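Local coordinates for protein fluvirucin B1 DH domain from module 1 (Actinomadura vulgaris, PDB 6OBV) that probably removes water from the beta-hydroxyacyl intermediate formed by the first module of the fluvirucin B1 polyketide synthase, leaving a carbon-carbon double bond, at residues Gly94-Leu107 / Thr144-Ser156. Sequence-based numbering, arbitrary orientation.
Sequences GCPVLEELTLEAPL and TRHAAGTLTATSS
His-146 gives its ring N-H, at ND1, to the backbone O of Ala-105, 2.6 Å away and nearly straight at 165°. The acceptor lies in the ring plane, whereas the donor stands above the carbonyl plane of Ala-105. CB of Leu-107 packs over one ring face in a CH-pi contact, 3.7 Å from the centroid, and Thr-144 CG2 lies over the opposite face, so the imidazole suits this buried place, its edge polar for the carbonyl and its faces taking aliphatic carbons. A water bridges Ala-105 O and His-146 O, tying residues 104-107 to the strand a second time. Next along, Glu-104 OE1 accepts the NE-H of Arg-145 at 2.8 Å in a salt bridge; carboxylate and guanidinium planes stand 75° apart. CB of Ala-148, small enough to fit, sits over the centre of the guanidinium.

Strands 97-103 and 144-152 are antiparallel neighbours in the double hot-dog fold of polyketide synthase dehydratases; strand 97-103 also pairs with strand 247-257. At a classic beta bulge Thr-150 O accepts from Glu-100 N and weakly from Glu-99 N. Gly-149 lies opposite Leu-101, their CA atoms 4.1 Å apart; glycine suits this point because Glu-100 O lies where a side chain would begin. On the N-terminal side of the bulge, CG1 of beta-branched Val-97 lies beside Thr-152 CG2 at 3.7 Å. On the other face Leu-98 CD1 meets Leu-151 CD2, while Leu-101 and Leu-103 each bring CD1 against Ala-147 CB.

Further out, Thr-102 OG1 donates to the syn lone pair of Glu-100 OE1 at 2.5 Å, fixing that carboxylate, whose OE2 shares a water with Ala-148 O. In Glu-99, CG anti to the backbone N (chi1 169°) and a straight chain beyond carry OE2 past Thr-150 CG2 to a salt bridge with Arg-129.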
ATOM      1  N   GLY A  94      16.534  -3.174  -2.687  1.00 28.23           N
ATOM      2  CA  GLY A  94      17.901  -3.545  -3.015  1.00 47.12           C
ATOM      3  C   GLY A  94      18.142  -3.831  -4.481  1.00 45.62           C
ATOM      4  O   GLY A  94      18.945  -4.705  -4.808  1.00 49.85           O
ATOM      5  N   CYS A  95      17.441  -3.131  -5.370  1.00 44.40           N
ATOM      6  CA  CYS A  95      17.612  -3.229  -6.821  1.00 42.81           C
ATOM      7  C   CYS A  95      17.801  -1.833  -7.394  1.00 33.09           C
ATOM      8  O   CYS A  95      16.912  -1.304  -8.067  1.00 30.74           O
ATOM      9  CB  CYS A  95      16.401  -3.896  -7.472  1.00 47.29           C
ATOM     10  SG  CYS A  95      16.509  -5.637  -7.589  1.00 52.80           S
ATOM     11  N   PRO A  96      18.954  -1.207  -7.149  1.00 32.03           N
ATOM     12  CA  PRO A  96      19.048   0.246  -7.361  1.00 38.58           C
ATOM     13  C   PRO A  96      19.153   0.682  -8.813  1.00 38.52           C
ATOM     14  O   PRO A  96      18.853   1.851  -9.090  1.00 30.86           O
ATOM     15  CB  PRO A  96      20.316   0.632  -6.580  1.00 27.24           C
ATOM     16  CG  PRO A  96      21.156  -0.621  -6.613  1.00 37.44           C
ATOM     17  CD  PRO A  96      20.171  -1.767  -6.531  1.00 32.39           C
ATOM     18  N   VAL A  97      19.543  -0.211  -9.731  1.00 36.55           N
ATOM     19  CA  VAL A  97      19.888   0.153 -11.102  1.00 31.86           C
ATOM     20  C   VAL A  97      18.652   0.098 -11.993  1.00 34.32           C
ATOM     21  O   VAL A  97      17.978  -0.936 -12.078  1.00 29.49           O
ATOM     22  CB  VAL A  97      20.996  -0.764 -11.641  1.00 38.30           C
ATOM     23  CG1 VAL A  97      21.282  -0.469 -13.124  1.00 31.34           C
ATOM     24  CG2 VAL A  97      22.261  -0.586 -10.791  1.00 42.00           C
ATOM     25  N   LEU A  98      18.372   1.205 -12.678  1.00 22.46           N
ATOM     26  CA  LEU A  98      17.256   1.293 -13.622  1.00 21.31           C
ATOM     27  C   LEU A  98      17.720   0.793 -14.982  1.00 29.38           C
ATOM     28  O   LEU A  98      18.232   1.551 -15.809  1.00 22.98           O
ATOM     29  CB  LEU A  98      16.753   2.724 -13.712  1.00 26.55           C
ATOM     30  CG  LEU A  98      15.479   2.901 -14.522  1.00 28.82           C
ATOM     31  CD1 LEU A  98      14.447   1.893 -14.062  1.00 25.66           C
ATOM     32  CD2 LEU A  98      14.977   4.334 -14.337  1.00 29.69           C
ATOM     33  N   GLU A  99      17.551  -0.511 -15.218  1.00 28.19           N
ATOM     34  CA  GLU A  99      18.031  -1.103 -16.463  1.00 28.18           C
ATOM     35  C   GLU A  99      17.316  -0.505 -17.673  1.00 30.23           C
ATOM     36  O   GLU A  99      17.932  -0.240 -18.705  1.00 31.60           O
ATOM     37  CB  GLU A  99      17.839  -2.618 -16.398  1.00 31.01           C
ATOM     38  CG  GLU A  99      18.043  -3.381 -17.690  1.00 30.54           C
ATOM     39  CD  GLU A  99      17.828  -4.875 -17.490  1.00 39.28           C
ATOM     40  OE1 GLU A  99      18.708  -5.528 -16.896  1.00 46.20           O
ATOM     41  OE2 GLU A  99      16.774  -5.398 -17.903  1.00 43.03           O
ATOM     42  N   GLU A 100      16.024  -0.257 -17.552  1.00 30.96           N
ATOM     43  CA  GLU A 100      15.230   0.246 -18.661  1.00 33.61           C
ATOM     44  C   GLU A 100      14.002   0.936 -18.074  1.00 23.53           C
ATOM     45  O   GLU A 100      13.442   0.462 -17.085  1.00 21.27           O
ATOM     46  CB  GLU A 100      14.840  -0.904 -19.601  1.00 38.99           C
ATOM     47  CG  GLU A 100      14.291  -0.489 -20.948  1.00 46.06           C
ATOM     48  CD  GLU A 100      12.809  -0.187 -20.892  1.00 53.24           C
ATOM     49  OE1 GLU A 100      12.346   0.686 -21.665  1.00 45.83           O
ATOM     50  OE2 GLU A 100      12.114  -0.820 -20.062  1.00 56.13           O
ATOM     51  N   LEU A 101      13.607   2.070 -18.655  1.00 26.55           N
ATOM     52  CA  LEU A 101      12.301   2.661 -18.347  1.00 25.91           C
ATOM     53  C   LEU A 101      11.760   3.349 -19.601  1.00 29.41           C
ATOM     54  O   LEU A 101      12.471   4.136 -20.236  1.00 25.48           O
ATOM     55  CB  LEU A 101      12.402   3.657 -17.189  1.00 21.41           C
ATOM     56  CG  LEU A 101      11.145   4.261 -16.550  1.00 18.52           C
ATOM     57  CD1 LEU A 101      10.544   3.317 -15.517  1.00 17.19           C
ATOM     58  CD2 LEU A 101      11.475   5.568 -15.869  1.00 23.25           C
ATOM     59  N   THR A 102      10.522   3.027 -19.979  1.00 26.11           N
ATOM     60  CA  THR A 102       9.841   3.694 -21.086  1.00 22.88           C
ATOM     61  C   THR A 102       8.735   4.562 -20.511  1.00 26.36           C
ATOM     62  O   THR A 102       7.984   4.109 -19.637  1.00 25.10           O
ATOM     63  CB  THR A 102       9.255   2.700 -22.095  1.00 26.87           C
ATOM     64  OG1 THR A 102      10.264   1.783 -22.521  1.00 34.65           O
ATOM     65  CG2 THR A 102       8.731   3.426 -23.324  1.00 26.31           C
ATOM     66  N   LEU A 103       8.659   5.817 -20.974  1.00 21.90           N
ATOM     67  CA  LEU A 103       7.529   6.669 -20.631  1.00 24.65           C
ATOM     68  C   LEU A 103       6.382   6.346 -21.578  1.00 28.84           C
ATOM     69  O   LEU A 103       6.549   6.352 -22.800  1.00 39.69           O
ATOM     70  CB  LEU A 103       7.903   8.152 -20.716  1.00 31.29           C
ATOM     71  CG  LEU A 103       8.922   8.724 -19.702  1.00 38.11           C
ATOM     72  CD1 LEU A 103       8.818   8.109 -18.270  1.00 37.83           C
ATOM     73  CD2 LEU A 103      10.342   8.688 -20.219  1.00 37.73           C
ATOM     74  N   GLU A 104       5.223   6.027 -21.017  1.00 32.47           N
ATOM     75  CA  GLU A 104       4.097   5.561 -21.820  1.00 35.88           C
ATOM     76  C   GLU A 104       3.060   6.647 -22.061  1.00 40.19           C
ATOM     77  O   GLU A 104       2.655   6.878 -23.204  1.00 54.83           O
ATOM     78  CB  GLU A 104       3.440   4.359 -21.138  1.00 38.80           C
ATOM     79  CG  GLU A 104       4.446   3.351 -20.643  1.00 45.52           C
ATOM     80  CD  GLU A 104       3.812   2.022 -20.357  1.00 52.41           C
ATOM     81  OE1 GLU A 104       2.607   2.010 -20.044  1.00 56.41           O
ATOM     82  OE2 GLU A 104       4.507   0.990 -20.459  1.00 55.11           O
ATOM     83  N   ALA A 105       2.615   7.314 -20.999  1.00 29.53           N
ATOM     84  CA  ALA A 105       1.579   8.326 -21.093  1.00 35.43           C
ATOM     85  C   ALA A 105       2.045   9.550 -20.319  1.00 29.95           C
ATOM     86  O   ALA A 105       2.463   9.430 -19.152  1.00 28.34           O
ATOM     87  CB  ALA A 105       0.218   7.825 -20.547  1.00 35.88           C
ATOM     88  N   PRO A 106       2.010  10.728 -20.922  1.00 33.36           N
ATOM     89  CA  PRO A 106       2.326  11.939 -20.169  1.00 34.96           C
ATOM     90  C   PRO A 106       1.387  12.079 -18.980  1.00 34.26           C
ATOM     91  O   PRO A 106       0.248  11.599 -18.997  1.00 34.98           O
ATOM     92  CB  PRO A 106       2.127  13.060 -21.196  1.00 41.82           C
ATOM     93  CG  PRO A 106       1.432  12.412 -22.361  1.00 44.84           C
ATOM     94  CD  PRO A 106       1.790  10.989 -22.351  1.00 39.13           C
ATOM     95  N   LEU A 107       1.910  12.697 -17.920  1.00 26.51           N
ATOM     96  CA  LEU A 107       1.161  13.015 -16.705  1.00 28.39           C
ATOM     97  C   LEU A 107       0.982  14.524 -16.678  1.00 28.45           C
ATOM     98  O   LEU A 107       1.948  15.263 -16.447  1.00 30.65           O
ATOM     99  CB  LEU A 107       1.897  12.528 -15.455  1.00 25.26           C
ATOM    100  CG  LEU A 107       1.404  13.078 -14.110  1.00 26.25           C
ATOM    101  CD1 LEU A 107      -0.115  12.845 -13.896  1.00 27.88           C
ATOM    102  CD2 LEU A 107       2.215  12.487 -12.973  1.00 26.52           C
ATOM    103  N   THR A 144      -3.676   5.743 -14.257  1.00 37.60           N
ATOM    104  CA  THR A 144      -3.033   5.678 -15.562  1.00 32.51           C
ATOM    105  C   THR A 144      -1.594   5.257 -15.342  1.00 28.40           C
ATOM    106  O   THR A 144      -0.916   5.800 -14.461  1.00 25.17           O
ATOM    107  CB  THR A 144      -3.087   7.030 -16.272  1.00 30.97           C
ATOM    108  OG1 THR A 144      -4.453   7.400 -16.457  1.00 34.61           O
ATOM    109  CG2 THR A 144      -2.375   6.982 -17.643  1.00 24.17           C
ATOM    110  N   ARG A 145      -1.132   4.285 -16.126  1.00 27.85           N
ATOM    111  CA  ARG A 145       0.270   3.914 -16.103  1.00 28.32           C
ATOM    112  C   ARG A 145       1.086   4.890 -16.947  1.00 24.83           C
ATOM    113  O   ARG A 145       0.785   5.114 -18.118  1.00 30.16           O
ATOM    114  CB  ARG A 145       0.458   2.481 -16.608  1.00 32.64           C
ATOM    115  CG  ARG A 145       1.782   1.883 -16.138  1.00 29.80           C
ATOM    116  CD  ARG A 145       1.948   0.444 -16.550  1.00 36.81           C
ATOM    117  NE  ARG A 145       1.975   0.276 -17.995  1.00 43.93           N
ATOM    118  CZ  ARG A 145       2.277  -0.869 -18.599  1.00 55.62           C
ATOM    119  NH1 ARG A 145       2.579  -1.945 -17.878  1.00 59.60           N
ATOM    120  NH2 ARG A 145       2.279  -0.939 -19.920  1.00 57.70           N
ATOM    121  N   HIS A 146       2.112   5.486 -16.340  1.00 25.53           N
ATOM    122  CA  HIS A 146       2.920   6.492 -17.017  1.00 25.19           C
ATOM    123  C   HIS A 146       4.311   6.010 -17.385  1.00 28.62           C
ATOM    124  O   HIS A 146       4.965   6.636 -18.224  1.00 31.97           O
ATOM    125  CB  HIS A 146       3.038   7.750 -16.136  1.00 21.24           C
ATOM    126  CG  HIS A 146       1.734   8.470 -15.945  1.00 28.49           C
ATOM    127  ND1 HIS A 146       1.140   9.199 -16.949  1.00 29.68           N
ATOM    128  CD2 HIS A 146       0.899   8.550 -14.879  1.00 23.66           C
ATOM    129  CE1 HIS A 146       0.002   9.708 -16.509  1.00 30.75           C
ATOM    130  NE2 HIS A 146      -0.166   9.324 -15.254  1.00 30.79           N
ATOM    131  N   ALA A 147       4.777   4.921 -16.789  1.00 30.13           N
ATOM    132  CA  ALA A 147       6.165   4.505 -16.932  1.00 26.23           C
ATOM    133  C   ALA A 147       6.235   3.035 -16.560  1.00 29.50           C
ATOM    134  O   ALA A 147       5.564   2.594 -15.620  1.00 32.02           O
ATOM    135  CB  ALA A 147       7.096   5.330 -16.033  1.00 18.30           C
ATOM    136  N   ALA A 148       7.014   2.278 -17.313  1.00 21.32           N
ATOM    137  CA  ALA A 148       7.194   0.866 -17.020  1.00 27.37           C
ATOM    138  C   ALA A 148       8.606   0.493 -17.411  1.00 29.97           C
ATOM    139  O   ALA A 148       9.114   0.966 -18.433  1.00 27.93           O
ATOM    140  CB  ALA A 148       6.195  -0.013 -17.779  1.00 28.71           C
ATOM    141  N   GLY A 149       9.239  -0.340 -16.597  1.00 25.80           N
ATOM    142  CA  GLY A 149      10.556  -0.807 -16.978  1.00 25.85           C
ATOM    143  C   GLY A 149      11.094  -1.926 -16.122  1.00 27.51           C
ATOM    144  O   GLY A 149      10.330  -2.784 -15.670  1.00 25.56           O
ATOM    145  N   THR A 150      12.411  -1.923 -15.894  1.00 25.95           N
ATOM    146  CA  THR A 150      13.088  -3.022 -15.223  1.00 27.30           C
ATOM    147  C   THR A 150      14.223  -2.496 -14.359  1.00 31.60           C
ATOM    148  O   THR A 150      15.048  -1.689 -14.812  1.00 31.84           O
ATOM    149  CB  THR A 150      13.627  -4.028 -16.241  1.00 35.04           C
ATOM    150  OG1 THR A 150      12.529  -4.614 -16.943  1.00 43.80           O
ATOM    151  CG2 THR A 150      14.405  -5.118 -15.543  1.00 33.41           C
ATOM    152  N   LEU A 151      14.245  -2.956 -13.116  1.00 29.79           N
ATOM    153  CA  LEU A 151      15.331  -2.718 -12.182  1.00 25.14           C
ATOM    154  C   LEU A 151      16.210  -3.956 -12.090  1.00 31.09           C
ATOM    155  O   LEU A 151      15.731  -5.086 -12.213  1.00 36.73           O
ATOM    156  CB  LEU A 151      14.781  -2.370 -10.800  1.00 25.87           C
ATOM    157  CG  LEU A 151      13.918  -1.108 -10.762  1.00 30.01           C
ATOM    158  CD1 LEU A 151      12.857  -1.162  -9.636  1.00 30.25           C
ATOM    159  CD2 LEU A 151      14.821   0.120 -10.622  1.00 27.15           C
ATOM    160  N   THR A 152      17.508  -3.730 -11.880  1.00 30.13           N
ATOM    161  CA  THR A 152      18.478  -4.798 -11.683  1.00 32.27           C
ATOM    162  C   THR A 152      19.410  -4.386 -10.551  1.00 34.14           C
ATOM    163  O   THR A 152      19.431  -3.228 -10.130  1.00 35.30           O
ATOM    164  CB  THR A 152      19.268  -5.111 -12.975  1.00 35.08           C
ATOM    165  OG1 THR A 152      20.145  -6.221 -12.754  1.00 51.28           O
ATOM    166  CG2 THR A 152      20.112  -3.921 -13.429  1.00 30.30           C
ATOM    167  N   ALA A 153      20.154  -5.353 -10.022  1.00 38.05           N
ATOM    168  CA  ALA A 153      21.222  -5.029  -9.088  1.00 34.56           C
ATOM    169  C   ALA A 153      22.567  -4.886  -9.781  1.00 43.00           C
ATOM    170  O   ALA A 153      23.517  -4.392  -9.163  1.00 52.59           O
ATOM    171  CB  ALA A 153      21.317  -6.088  -7.994  1.00 35.82           C
ATOM    172  N   THR A 154      22.663  -5.294 -11.046  1.00 42.84           N
ATOM    173  CA  THR A 154      23.916  -5.232 -11.786  1.00 49.18           C
ATOM    174  C   THR A 154      24.339  -3.781 -11.991  1.00 52.52           C
ATOM    175  O   THR A 154      23.604  -2.987 -12.590  1.00 50.17           O
ATOM    176  CB  THR A 154      23.776  -5.938 -13.135  1.00 50.89           C
ATOM    177  OG1 THR A 154      22.918  -7.076 -13.001  1.00 52.68           O
ATOM    178  CG2 THR A 154      25.135  -6.407 -13.620  1.00 51.81           C
ATOM    179  N   SER A 155      25.524  -3.436 -11.498  1.00 57.43           N
ATOM    180  CA  SER A 155      26.106  -2.120 -11.694  1.00 59.04           C
ATOM    181  C   SER A 155      27.118  -2.156 -12.828  1.00 64.29           C
ATOM    182  O   SER A 155      27.780  -3.170 -13.068  1.00 64.47           O
ATOM    183  CB  SER A 155      26.782  -1.620 -10.416  1.00 61.63           C
ATOM    184  OG  SER A 155      26.032  -1.982  -9.271  1.00 64.79           O
ATOM    185  N   SER A 156      27.215  -1.034 -13.534  1.00 69.17           N
ATOM    186  CA  SER A 156      28.270  -0.847 -14.515  1.00 77.17           C
ATOM    187  C   SER A 156      29.553  -0.418 -13.823  1.00 86.94           C
ATOM    188  O   SER A 156      29.522   0.337 -12.845  1.00 87.61           O
ATOM    189  CB  SER A 156      27.861   0.204 -15.544  1.00 76.40           C
ATOM    190  OG  SER A 156      28.898   0.407 -16.483  1.00 81.73           O
TER
HETATM  191  O   HOH W   1       9.446  -0.713 -20.554  1.00 46.69           O
HETATM  192  O   HOH W   2       5.163   9.321 -19.101  1.00 34.92           O